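Local structure of endoglucanase E-5 (Thermobifida fusca, 2CKS) at residues A[186-190]-A[220-225]; A[36-40]-A[78-82]; A[210-215]-A[247-251]. The protein hydrolyses internal beta-1,4-glucosidic linkages of cellulose, lichenin and cereal beta-glucans through its glycoside hydrolase family 5 catalytic domain. All coordinates share one frame; numbering follows the deposited sequence. Where two conformers were deposited one is given.

Interaction 1 (A[186-190]-A[220-225])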
ATOM      1  N   PRO A 186     -13.292   9.501   9.433  1.00  9.49           N
ATOM      2  CA  PRO A 186     -13.553   8.055   9.476  1.00  9.52           C
ATOM      3  C   PRO A 186     -14.905   7.641  10.055  1.00  9.50           C
ATOM      4  O   PRO A 186     -15.343   6.523   9.806  1.00  9.46           O
ATOM      5  CB  PRO A 186     -12.407   7.509  10.335  1.00  9.50           C
ATOM      6  CG  PRO A 186     -11.883   8.680  11.094  1.00  9.61           C
ATOM      7  CD  PRO A 186     -12.161   9.891  10.292  1.00  9.30           C
ATOM      8  N   ALA A 187     -15.568   8.516  10.803  1.00  9.97           N
ATOM      9  CA  ALA A 187     -16.891   8.185  11.327  1.00 10.38           C
ATOM     10  C   ALA A 187     -17.875   7.850  10.202  1.00 10.23           C
ATOM     11  O   ALA A 187     -18.768   7.033  10.374  1.00 10.69           O
ATOM     12  CB  ALA A 187     -17.431   9.317  12.184  1.00 10.79           C
ATOM     13  N   GLU A 188     -17.699   8.483   9.045  1.00  9.93           N
ATOM     14  CA  GLU A 188     -18.536   8.216   7.881  1.00 10.19           C
ATOM     15  C   GLU A 188     -18.456   6.752   7.453  1.00  9.58           C
ATOM     16  O   GLU A 188     -19.459   6.142   7.100  1.00  9.47           O
ATOM     17  CB  GLU A 188     -18.086   9.115   6.742  1.00 10.99           C
ATOM     18  CG  GLU A 188     -18.871   8.981   5.467  1.00 12.37           C
ATOM     19  CD  GLU A 188     -18.631  10.145   4.535  1.00 13.82           C
ATOM     20  OE1 GLU A 188     -17.463  10.609   4.430  1.00 13.05           O
ATOM     21  OE2 GLU A 188     -19.616  10.588   3.911  1.00 14.79           O
ATOM     22  N   ILE A 189     -17.250   6.195   7.495  1.00  9.18           N
ATOM     23  CA  ILE A 189     -17.036   4.787   7.154  1.00  8.92           C
ATOM     24  C   ILE A 189     -17.680   3.868   8.186  1.00  8.71           C
ATOM     25  O   ILE A 189     -18.355   2.900   7.841  1.00  8.77           O
ATOM     26  CB  ILE A 189     -15.515   4.488   7.049  1.00  8.80           C
ATOM     27  CG1 ILE A 189     -14.891   5.295   5.908  1.00  8.44           C
ATOM     28  CG2 ILE A 189     -15.258   2.980   6.876  1.00  9.08           C
ATOM     29  CD1 ILE A 189     -13.364   5.451   6.024  1.00  8.65           C
ATOM     30  N   ALA A 190     -17.470   4.165   9.462  1.00  8.81           N
ATOM     31  CA  ALA A 190     -17.984   3.318  10.534  1.00  9.26           C
ATOM     32  C   ALA A 190     -19.501   3.249  10.524  1.00  9.55           C
ATOM     33  O   ALA A 190     -20.063   2.193  10.838  1.00 10.15           O
ATOM     34  CB  ALA A 190     -17.489   3.806  11.870  1.00  9.48           C
ATOM     35  N   GLU A 220      -8.515   8.007  15.438  1.00  9.87           N
ATOM     36  CA  GLU A 220      -9.958   7.805  15.480  1.00  9.84           C
ATOM     37  C   GLU A 220     -10.381   6.563  14.690  1.00  9.41           C
ATOM     38  O   GLU A 220     -11.141   5.739  15.176  1.00  9.26           O
ATOM     39  CB  GLU A 220     -10.662   9.046  14.926  1.00  9.96           C
ATOM     40  CG  GLU A 220     -12.174   8.991  14.987  1.00 12.29           C
ATOM     41  CD  GLU A 220     -12.849  10.190  14.347  1.00 16.40           C
ATOM     42  OE1 GLU A 220     -12.147  11.076  13.793  1.00 19.88           O
ATOM     43  OE2 GLU A 220     -14.099  10.242  14.402  1.00 19.82           O
ATOM     44  N   ALA A 221      -9.853   6.420  13.481  1.00  8.35           N
ATOM     45  CA  ALA A 221     -10.233   5.319  12.611  1.00  8.24           C
ATOM     46  C   ALA A 221      -9.841   3.991  13.232  1.00  8.38           C
ATOM     47  O   ALA A 221     -10.589   3.018  13.147  1.00  8.64           O
ATOM     48  CB  ALA A 221      -9.558   5.479  11.257  1.00  7.56           C
ATOM     49  N   SER A 222      -8.671   3.959  13.864  1.00  8.92           N
ATOM     50  CA  SER A 222      -8.132   2.713  14.394  1.00 10.25           C
ATOM     51  C   SER A 222      -8.968   2.180  15.567  1.00 10.07           C
ATOM     52  O   SER A 222      -8.887   0.997  15.886  1.00 10.96           O
ATOM     53  CB  SER A 222      -6.660   2.882  14.781  1.00 10.36           C
ATOM     54  OG  SER A 222      -6.523   3.660  15.951  1.00 14.44           O
ATOM     55  N   GLU A 223      -9.778   3.041  16.193  1.00 10.57           N
ATOM     56  CA  GLU A 223     -10.768   2.590  17.189  1.00 10.17           C
ATOM     57  C   GLU A 223     -11.933   1.808  16.573  1.00 10.31           C
ATOM     58  O   GLU A 223     -12.561   1.007  17.257  1.00 10.69           O
ATOM     59  CB  GLU A 223     -11.400   3.767  17.939  1.00 10.46           C
ATOM     60  CG  GLU A 223     -10.445   4.691  18.656  1.00 11.22           C
ATOM     61  CD  GLU A 223      -9.718   4.032  19.811  1.00 13.68           C
ATOM     62  OE1 GLU A 223     -10.267   3.109  20.467  1.00 14.72           O
ATOM     63  OE2 GLU A 223      -8.580   4.461  20.078  1.00 15.20           O
ATOM     64  N   LEU A 224     -12.234   2.072  15.299  1.00  9.83           N
ATOM     65  CA  LEU A 224     -13.493   1.653  14.667  1.00  9.98           C
ATOM     66  C   LEU A 224     -13.365   0.488  13.683  1.00  9.44           C
ATOM     67  O   LEU A 224     -14.302  -0.279  13.510  1.00  9.60           O
ATOM     68  CB  LEU A 224     -14.115   2.840  13.920  1.00 10.17           C
ATOM     69  CG  LEU A 224     -14.255   4.158  14.698  1.00 11.42           C
ATOM     70  CD1 LEU A 224     -14.524   5.328  13.785  1.00 12.22           C
ATOM     71  CD2 LEU A 224     -15.345   4.032  15.734  1.00 12.56           C
ATOM     72  N   PHE A 225     -12.225   0.396  13.012  1.00  8.45           N
ATOM     73  CA  PHE A 225     -12.031  -0.601  11.955  1.00  7.84           C
ATOM     74  C   PHE A 225     -10.540  -0.739  11.654  1.00  7.17           C
ATOM     75  O   PHE A 225      -9.756   0.103  12.086  1.00  6.96           O
ATOM     76  CB  PHE A 225     -12.806  -0.225  10.686  1.00  7.74           C
ATOM     77  CG  PHE A 225     -12.665   1.217  10.279  1.00  7.91           C
ATOM     78  CD1 PHE A 225     -11.528   1.671   9.628  1.00  7.80           C
ATOM     79  CD2 PHE A 225     -13.699   2.123  10.523  1.00  7.21           C
ATOM     80  CE1 PHE A 225     -11.409   3.000   9.243  1.00  6.55           C
ATOM     81  CE2 PHE A 225     -13.580   3.451  10.152  1.00  7.40           C
ATOM     82  CZ  PHE A 225     -12.439   3.890   9.498  1.00  7.05           C
TER
HETATM   83  O   HOH W   1     -14.952  11.271  11.811  1.00 20.55           O
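Pro186 and Phe225 carry this contact on the outside of the (beta/alpha)8 barrel, where the short helix 187-191 lies against the C-terminal end of helix 212-224. The Phe225 ring is wedged between the two. Over one face sits Ile189, whose CG2 is 4.1 Å from the ring centroid of Phe225, a CH-pi contact displaced toward the rim; over the opposite face lies the carbonyl oxygen of Ala221. At the edge, in the ring plane, Pro186 O approaches Phe225 CE2 to 3.6 Å, while Pro186 CB packs on Phe225 CZ. Phe225 reaches this slot because its CG stands between the backbone N and the carbonyl carbon (chi1 46°), turning the ring back beneath its own helix.

Small residues let the backbones close in: Pro186 CB meets Ala221 CB at 3.6 Å, and the methyl of Ala190 rests on Leu224 CD1 at 3.8 Å. Proline suits the first site, since it offers a compact apolar ring and has no N-H to satisfy. Glu220 stretches out fully extended and lays its aliphatic stem and carboxylate over that ring, so that the glutamate chain runs athwart the proline.

Further out, Tyr201 of strand 199-206 meets the Phe225 ring edge-to-face, and Trp145 of helix 145-162 touches Ile189, so Phe225 is backed by a barrel strand and Ile189 by a neighbouring helix. No direct hydrogen bond joins the segments. Instead one water bridges them at the solvent-facing rim, accepting from Ala187 N at 3.0 Å and donating to Glu220 OE2 at 2.9 Å.

Interaction 2 (A[36-40]-A[78-82]); sequences IQWFD and FTDRM
Asp40 and Arg81 supply the polar half of this contact, a salt bridge in which two nitrogens converge on one oxygen. Arg81 NE donates to Asp40 OD2 at 2.7 Å with an N-H...O angle of 158°, and Asp40 OD2 receives it through its syn lone pair, on the side of OD1. Arg81 NH2 reaches the same Asp40 OD2 at 3.0 Å from above the carboxylate plane. The guanidinium thus presents its NE side edge-on, with OD2 in its plane, while the carboxylate stands nearly perpendicular to it, the planes 87° apart. Arginine suits the place because it has donors to spare: NH2 also binds the carbonyl oxygen of Leu43 and NH1 binds Gln84, which together fix the rotation of the group. Its chain bends at chi2 (55°), bringing NE round to the aspartate.

The apolar half centres on Ile36, whose CD1 is 3.7 Å from Phe78 CD1. Ile36 and Phe78 run alongside one another, pointing opposite ways, with Ile36 CD1 and CG1 at the edge of the ring. Gln37 CB touches the same edge farther along, 3.6 Å from Phe78 CZ. The amide of Gln37 turns elsewhere, its NE2 donating to Glu68 O and lying over the Trp38 ring. Phe78 also touches Met64 of strand 59-65, which continues the apolar layer inward.

Helix 75-90 is the helix that follows the second strand of the barrel, and residues 36-40 form a short, weakly bonded helix in the connection after the first strand. The contact is therefore one between a beta-alpha connection and a barrel helix, at the C-terminal rim where the catalytic cleft of a TIM-barrel glycosidase opens.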
ATOM      1  N   ILE A  36       4.940   0.972 -11.738  1.00  8.52           N
ATOM      2  CA  ILE A  36       5.793   0.059 -12.504  1.00  8.84           C
ATOM      3  C   ILE A  36       5.925   0.446 -13.991  1.00  9.07           C
ATOM      4  O   ILE A  36       6.837  -0.014 -14.676  1.00 10.10           O
ATOM      5  CB  ILE A  36       5.369  -1.429 -12.316  1.00  9.67           C
ATOM      6  CG1 ILE A  36       4.021  -1.729 -12.963  0.80  9.99           C
ATOM      7  CG2 ILE A  36       5.374  -1.796 -10.825  0.80  9.19           C
ATOM      8  CD1 ILE A  36       3.717  -3.227 -13.066  0.80 10.94           C
ATOM      9  N   GLN A  37       5.049   1.319 -14.486  1.00  8.28           N
ATOM     10  CA  GLN A  37       5.175   1.834 -15.854  1.00  8.13           C
ATOM     11  C   GLN A  37       6.326   2.830 -16.023  1.00  8.14           C
ATOM     12  O   GLN A  37       6.743   3.119 -17.149  1.00  7.92           O
ATOM     13  CB  GLN A  37       3.853   2.476 -16.305  1.00  8.45           C
ATOM     14  CG  GLN A  37       3.631   3.923 -15.882  1.00  8.54           C
ATOM     15  CD  GLN A  37       2.975   4.080 -14.516  1.00 10.08           C
ATOM     16  OE1 GLN A  37       3.054   3.189 -13.664  1.00 11.27           O
ATOM     17  NE2 GLN A  37       2.325   5.225 -14.305  1.00  9.82           N
ATOM     18  N   TRP A  38       6.809   3.374 -14.909  1.00  7.31           N
ATOM     19  CA  TRP A  38       7.906   4.338 -14.920  1.00  7.60           C
ATOM     20  C   TRP A  38       9.182   3.815 -14.263  1.00  7.17           C
ATOM     21  O   TRP A  38      10.283   4.186 -14.671  1.00  7.63           O
ATOM     22  CB  TRP A  38       7.497   5.613 -14.194  1.00  7.78           C
ATOM     23  CG  TRP A  38       6.377   6.371 -14.804  1.00  8.50           C
ATOM     24  CD1 TRP A  38       6.179   6.634 -16.126  1.00  9.94           C
ATOM     25  CD2 TRP A  38       5.312   7.005 -14.104  1.00 10.13           C
ATOM     26  NE1 TRP A  38       5.040   7.385 -16.293  1.00 10.61           N
ATOM     27  CE2 TRP A  38       4.495   7.635 -15.059  1.00 10.71           C
ATOM     28  CE3 TRP A  38       4.964   7.112 -12.751  1.00 11.39           C
ATOM     29  CZ2 TRP A  38       3.351   8.348 -14.713  1.00 12.04           C
ATOM     30  CZ3 TRP A  38       3.821   7.816 -12.409  1.00 12.94           C
ATOM     31  CH2 TRP A  38       3.032   8.425 -13.387  1.00 12.43           C
ATOM     32  N   PHE A  39       9.046   2.971 -13.238  1.00  7.33           N
ATOM     33  CA  PHE A  39      10.187   2.586 -12.402  1.00  7.19           C
ATOM     34  C   PHE A  39      10.313   1.082 -12.265  1.00  7.66           C
ATOM     35  O   PHE A  39      10.722   0.567 -11.230  1.00  8.28           O
ATOM     36  CB  PHE A  39      10.113   3.273 -11.034  1.00  7.25           C
ATOM     37  CG  PHE A  39      10.182   4.760 -11.129  1.00  7.52           C
ATOM     38  CD1 PHE A  39      11.399   5.406 -11.277  1.00  7.32           C
ATOM     39  CD2 PHE A  39       9.017   5.517 -11.133  1.00  7.76           C
ATOM     40  CE1 PHE A  39      11.445   6.788 -11.412  1.00  7.64           C
ATOM     41  CE2 PHE A  39       9.070   6.890 -11.264  1.00  7.89           C
ATOM     42  CZ  PHE A  39      10.285   7.517 -11.402  1.00  7.10           C
ATOM     43  N   ASP A  40       9.962   0.384 -13.333  1.00  7.76           N
ATOM     44  CA  ASP A  40      10.113  -1.051 -13.390  1.00  8.40           C
ATOM     45  C   ASP A  40      11.573  -1.445 -13.264  1.00  8.37           C
ATOM     46  O   ASP A  40      11.885  -2.481 -12.683  1.00  9.10           O
ATOM     47  CB  ASP A  40       9.590  -1.561 -14.720  1.00  8.56           C
ATOM     48  CG  ASP A  40       9.312  -3.018 -14.698  1.00 10.70           C
ATOM     49  OD1 ASP A  40       9.657  -3.693 -15.696  1.00 12.94           O
ATOM     50  OD2 ASP A  40       8.757  -3.567 -13.726  1.00  9.93           O
ATOM     51  N   PHE A  78       1.331  -5.861 -18.426  1.00  6.96           N
ATOM     52  CA  PHE A  78       1.316  -5.406 -17.034  1.00  6.77           C
ATOM     53  C   PHE A  78       0.879  -6.517 -16.092  1.00  6.89           C
ATOM     54  O   PHE A  78       1.453  -6.671 -15.020  1.00  7.05           O
ATOM     55  CB  PHE A  78       0.455  -4.158 -16.836  1.00  6.58           C
ATOM     56  CG  PHE A  78       1.162  -2.879 -17.167  1.00  7.31           C
ATOM     57  CD1 PHE A  78       1.952  -2.232 -16.221  1.00  8.60           C
ATOM     58  CD2 PHE A  78       1.049  -2.321 -18.430  1.00  8.24           C
ATOM     59  CE1 PHE A  78       2.615  -1.051 -16.541  1.00  8.34           C
ATOM     60  CE2 PHE A  78       1.697  -1.143 -18.746  1.00  8.83           C
ATOM     61  CZ  PHE A  78       2.478  -0.509 -17.803  1.00  8.47           C
ATOM     62  N   THR A  79      -0.112  -7.306 -16.494  1.00  6.66           N
ATOM     63  CA  THR A  79      -0.565  -8.410 -15.658  1.00  6.65           C
ATOM     64  C   THR A  79       0.547  -9.449 -15.482  1.00  6.63           C
ATOM     65  O   THR A  79       0.782  -9.933 -14.377  1.00  5.63           O
ATOM     66  CB  THR A  79      -1.814  -9.056 -16.270  1.00  6.64           C
ATOM     67  OG1 THR A  79      -2.845  -8.073 -16.416  1.00  7.69           O
ATOM     68  CG2 THR A  79      -2.413 -10.114 -15.333  1.00  7.28           C
ATOM     69  N   ASP A  80       1.247  -9.775 -16.567  1.00  7.22           N
ATOM     70  CA  ASP A  80       2.315 -10.762 -16.499  1.00  7.92           C
ATOM     71  C   ASP A  80       3.449 -10.275 -15.604  1.00  7.28           C
ATOM     72  O   ASP A  80       4.024 -11.052 -14.852  1.00  7.41           O
ATOM     73  CB  ASP A  80       2.843 -11.113 -17.892  1.00  8.57           C
ATOM     74  CG  ASP A  80       1.919 -12.045 -18.650  1.00 12.14           C
ATOM     75  OD1 ASP A  80       1.102 -12.750 -18.010  1.00 16.97           O
ATOM     76  OD2 ASP A  80       1.948 -12.138 -19.895  1.00 18.84           O
ATOM     77  N   ARG A  81       3.758  -8.985 -15.656  1.00  6.72           N
ATOM     78  CA  ARG A  81       4.789  -8.449 -14.777  1.00  6.13           C
ATOM     79  C   ARG A  81       4.353  -8.488 -13.304  1.00  5.63           C
ATOM     80  O   ARG A  81       5.168  -8.746 -12.412  1.00  5.58           O
ATOM     81  CB  ARG A  81       5.175  -7.044 -15.206  1.00  6.40           C
ATOM     82  CG  ARG A  81       6.199  -6.361 -14.325  1.00  6.63           C
ATOM     83  CD  ARG A  81       7.495  -7.144 -14.139  1.00  7.12           C
ATOM     84  NE  ARG A  81       8.526  -6.260 -13.612  1.00  7.62           N
ATOM     85  CZ  ARG A  81       9.637  -6.651 -13.009  1.00  8.65           C
ATOM     86  NH1 ARG A  81       9.908  -7.934 -12.812  1.00  9.07           N
ATOM     87  NH2 ARG A  81      10.491  -5.732 -12.583  1.00 10.05           N
ATOM     88  N   MET A  82       3.076  -8.232 -13.055  0.70  5.49           N
ATOM     89  CA  MET A  82       2.555  -8.299 -11.700  0.70  5.51           C
ATOM     90  C   MET A  82       2.647  -9.723 -11.153  0.70  5.29           C
ATOM     91  O   MET A  82       3.063  -9.916 -10.020  0.70  5.15           O
ATOM     92  CB  MET A  82       1.128  -7.760 -11.634  0.70  5.48           C
ATOM     93  CG  MET A  82       1.036  -6.244 -11.819  0.70  6.51           C
ATOM     94  SD  MET A  82       1.809  -5.256 -10.522  0.70  8.08           S
ATOM     95  CE  MET A  82       0.547  -5.317  -9.264  0.70  8.09           C
TER

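Interaction 3 (A[210-215]-A[247-251])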
ATOM      1  N   HIS A 210       0.518  17.224   6.292  1.00 12.33           N
ATOM      2  CA  HIS A 210      -0.638  16.648   6.974  1.00 12.02           C
ATOM      3  C   HIS A 210      -0.316  16.532   8.452  1.00 12.54           C
ATOM      4  O   HIS A 210       0.459  15.665   8.872  1.00 12.73           O
ATOM      5  CB  HIS A 210      -0.979  15.280   6.390  1.00 11.49           C
ATOM      6  CG  HIS A 210      -1.413  15.319   4.958  1.00 11.72           C
ATOM      7  ND1 HIS A 210      -2.127  16.364   4.413  1.00 13.46           N
ATOM      8  CD2 HIS A 210      -1.219  14.437   3.951  1.00 10.41           C
ATOM      9  CE1 HIS A 210      -2.362  16.116   3.134  1.00 12.50           C
ATOM     10  NE2 HIS A 210      -1.819  14.952   2.830  1.00 14.05           N
ATOM     11  N   ARG A 211      -0.920  17.422   9.230  1.00 13.46           N
ATOM     12  CA  ARG A 211      -0.539  17.670  10.614  1.00 14.20           C
ATOM     13  C   ARG A 211      -1.527  16.992  11.573  1.00 13.96           C
ATOM     14  O   ARG A 211      -1.979  15.880  11.317  1.00 13.37           O
ATOM     15  CB  ARG A 211      -0.465  19.186  10.875  1.00 15.20           C
ATOM     16  CG  ARG A 211       0.011  20.049   9.709  1.00 18.18           C
ATOM     17  CD  ARG A 211       1.476  19.906   9.382  1.00 20.81           C
ATOM     18  NE  ARG A 211       2.331  20.122  10.546  1.00 22.36           N
ATOM     19  CZ  ARG A 211       3.622  19.790  10.599  1.00 23.52           C
ATOM     20  NH1 ARG A 211       4.224  19.237   9.541  1.00 23.80           N
ATOM     21  NH2 ARG A 211       4.313  20.010  11.713  1.00 23.16           N
ATOM     22  N   ASP A 212      -1.882  17.661  12.667  1.00 14.16           N
ATOM     23  CA  ASP A 212      -2.615  17.019  13.750  1.00 13.97           C
ATOM     24  C   ASP A 212      -4.011  16.523  13.374  1.00 13.32           C
ATOM     25  O   ASP A 212      -4.473  15.531  13.934  1.00 13.30           O
ATOM     26  CB  ASP A 212      -2.698  17.957  14.966  1.00 14.46           C
ATOM     27  CG  ASP A 212      -1.359  18.125  15.660  0.50 15.21           C
ATOM     28  OD1 ASP A 212      -0.324  18.193  14.963  0.50 16.25           O
ATOM     29  OD2 ASP A 212      -1.238  18.213  16.900  0.50 18.12           O
ATOM     30  N   ASN A 213      -4.691  17.203  12.455  0.80 13.23           N
ATOM     31  CA  ASN A 213      -6.017  16.750  12.030  0.80 13.36           C
ATOM     32  C   ASN A 213      -5.980  15.418  11.272  0.80 12.45           C
ATOM     33  O   ASN A 213      -6.923  14.640  11.353  0.80 12.77           O
ATOM     34  CB  ASN A 213      -6.813  17.836  11.273  0.80 13.87           C
ATOM     35  CG  ASN A 213      -6.197  18.229   9.930  0.80 14.69           C
ATOM     36  OD1 ASN A 213      -6.921  18.502   8.972  0.80 18.67           O
ATOM     37  ND2 ASN A 213      -4.872  18.310   9.870  0.80 16.41           N
ATOM     38  N   TYR A 214      -4.889  15.152  10.563  1.00 11.58           N
ATOM     39  CA  TYR A 214      -4.711  13.866   9.891  1.00 10.72           C
ATOM     40  C   TYR A 214      -4.290  12.783  10.890  1.00  9.81           C
ATOM     41  O   TYR A 214      -4.804  11.664  10.850  1.00  9.25           O
ATOM     42  CB  TYR A 214      -3.692  13.997   8.749  1.00 10.17           C
ATOM     43  CG  TYR A 214      -4.250  14.686   7.530  1.00 11.32           C
ATOM     44  CD1 TYR A 214      -4.597  13.968   6.391  1.00 13.25           C
ATOM     45  CD2 TYR A 214      -4.422  16.059   7.513  1.00 12.88           C
ATOM     46  CE1 TYR A 214      -5.115  14.618   5.263  1.00 13.94           C
ATOM     47  CE2 TYR A 214      -4.927  16.713   6.397  1.00 14.34           C
ATOM     48  CZ  TYR A 214      -5.276  15.987   5.281  1.00 14.87           C
ATOM     49  OH  TYR A 214      -5.781  16.647   4.181  1.00 16.79           O
ATOM     50  N   LEU A 215      -3.368  13.118  11.786  1.00  9.61           N
ATOM     51  CA  LEU A 215      -2.931  12.199  12.838  1.00  9.37           C
ATOM     52  C   LEU A 215      -4.111  11.795  13.728  1.00  9.04           C
ATOM     53  O   LEU A 215      -4.288  10.624  14.040  1.00  8.72           O
ATOM     54  CB  LEU A 215      -1.803  12.838  13.666  1.00  9.83           C
ATOM     55  CG  LEU A 215      -1.147  11.989  14.753  1.00 11.57           C
ATOM     56  CD1 LEU A 215      -0.294  10.911  14.132  1.00 13.71           C
ATOM     57  CD2 LEU A 215      -0.304  12.867  15.674  1.00 13.27           C
ATOM     58  N   MET A 247       7.283  15.341  12.674  1.00 10.73           N
ATOM     59  CA  MET A 247       5.876  15.000  12.508  1.00 10.02           C
ATOM     60  C   MET A 247       5.744  13.537  12.102  1.00  9.54           C
ATOM     61  O   MET A 247       4.891  12.809  12.611  1.00  9.17           O
ATOM     62  CB  MET A 247       5.219  15.894  11.455  1.00 10.37           C
ATOM     63  CG  MET A 247       3.724  15.676  11.325  1.00 10.52           C
ATOM     64  SD  MET A 247       2.806  16.325  12.743  1.00 13.41           S
ATOM     65  CE  MET A 247       1.633  15.046  12.944  1.00 12.31           C
ATOM     66  N   ALA A 248       6.601  13.107  11.180  1.00  9.30           N
ATOM     67  CA  ALA A 248       6.569  11.737  10.691  1.00  9.34           C
ATOM     68  C   ALA A 248       6.765  10.747  11.833  1.00  9.56           C
ATOM     69  O   ALA A 248       6.101   9.718  11.878  1.00  9.78           O
ATOM     70  CB  ALA A 248       7.630  11.532   9.626  1.00  9.24           C
ATOM     71  N   ASP A 249       7.659  11.068  12.764  1.00 10.15           N
ATOM     72  CA  ASP A 249       7.920  10.200  13.914  1.00 10.57           C
ATOM     73  C   ASP A 249       6.679  10.081  14.818  1.00 10.21           C
ATOM     74  O   ASP A 249       6.473   9.052  15.452  1.00 10.20           O
ATOM     75  CB  ASP A 249       9.103  10.732  14.742  1.00 11.18           C
ATOM     76  CG  ASP A 249      10.459  10.456  14.109  1.00 13.35           C
ATOM     77  OD1 ASP A 249      10.554   9.634  13.169  1.00 14.73           O
ATOM     78  OD2 ASP A 249      11.504  11.024  14.502  1.00 15.44           O
ATOM     79  N   ARG A 250       5.860  11.129  14.889  1.00 10.49           N
ATOM     80  CA  ARG A 250       4.604  11.049  15.629  1.00 10.58           C
ATOM     81  C   ARG A 250       3.667  10.027  15.000  1.00 10.00           C
ATOM     82  O   ARG A 250       3.052   9.241  15.706  1.00 10.70           O
ATOM     83  CB  ARG A 250       3.923  12.416  15.724  1.00 11.08           C
ATOM     84  CG  ARG A 250       4.737  13.439  16.497  1.00 12.80           C
ATOM     85  CD  ARG A 250       4.166  14.827  16.458  1.00 15.85           C
ATOM     86  NE  ARG A 250       2.838  14.876  17.067  1.00 17.93           N
ATOM     87  CZ  ARG A 250       2.005  15.902  16.967  1.00 20.11           C
ATOM     88  NH1 ARG A 250       2.344  16.997  16.288  1.00 21.55           N
ATOM     89  NH2 ARG A 250       0.822  15.837  17.559  1.00 20.45           N
ATOM     90  N   TYR A 251       3.578  10.031  13.675  1.00  9.20           N
ATOM     91  CA  TYR A 251       2.802   9.021  12.961  1.00  8.37           C
ATOM     92  C   TYR A 251       3.379   7.620  13.194  1.00  8.48           C
ATOM     93  O   TYR A 251       2.639   6.665  13.422  1.00  8.13           O
ATOM     94  CB  TYR A 251       2.795   9.311  11.460  1.00  7.79           C
ATOM     95  CG  TYR A 251       1.851  10.393  10.998  1.00  7.42           C
ATOM     96  CD1 TYR A 251       0.507  10.118  10.762  1.00  5.85           C
ATOM     97  CD2 TYR A 251       2.308  11.679  10.749  1.00  8.52           C
ATOM     98  CE1 TYR A 251      -0.355  11.090  10.297  1.00  7.11           C
ATOM     99  CE2 TYR A 251       1.448  12.666  10.287  1.00  8.99           C
ATOM    100  CZ  TYR A 251       0.114  12.365  10.073  1.00  8.55           C
ATOM    101  OH  TYR A 251      -0.738  13.336   9.605  1.00  9.28           O
TER
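Leu215 lays its CD1 methyl over one face of the Tyr251 ring, 3.9 Å from the centroid and displaced toward the rim, a CH-pi contact. Leu215 holds CG opposite its backbone N (chi1 -176°), which leaves its second methyl, CD2, to meet Met247 CE at 4.0 Å and the guanidinium of Arg250. A branched leucine can thus serve three partners at once.

The far end of Tyr251 is polar. Its hydroxyl donates to His210 O at 2.7 Å; His210 O lies near the plane of the Tyr251 ring, at its edge, yet the hydroxyl stands 65° out of the carbonyl plane. Tyrosine suits a buried place whose floor is apolar but whose end meets a backbone oxygen. A phenylalanine in its place would probably keep the leucine contact but leave His210 O without this donor, weakening the tie to the loop leading into helix 212-224. The side chain of His210 is about 8 Å from that of Glu139, the probable proton donor.

Toward solvent, Asp212 and Arg250 form a salt bridge. Arg250 NH2 reaches Asp212 OD2 at 3.2 Å with an N-H...O angle of 168°, whereas Arg250 NH1 to Asp212 OD1, also 3.2 Å, is weak. Met247 lies between two arginines: its SD sits 4.1 Å from the guanidinium plane of Arg211, over its centre, and its CE faces that of Arg250. Arg211 NH1 itself pairs with Asp244.

Inward, Phe205 of strand 199-206 stacks on Tyr251 and touches His210. The contacts lock the start of helix 212-224 against helix 245-258, its neighbour around the barrel.

In the fold
All three interactions belong to a single (beta/alpha)8 barrel. Interaction 2 comes first along the chain and is complete before the others begin; it lies across the chain's centre from both, its centre about 33 Å from that of interaction 1 and about 32 Å from that of interaction 3. Interactions 1 and 3 are neighbours, with centres about 17 Å apart and nearest atoms about 5 Å apart, and their segments interleave in sequence. They share helix 212-224: interaction 3 fastens its beginning to helix 245-258, interaction 1 its end to helix 187-191. One barrel helix is thus held at both ends, while interaction 2 secures a loop on the far side.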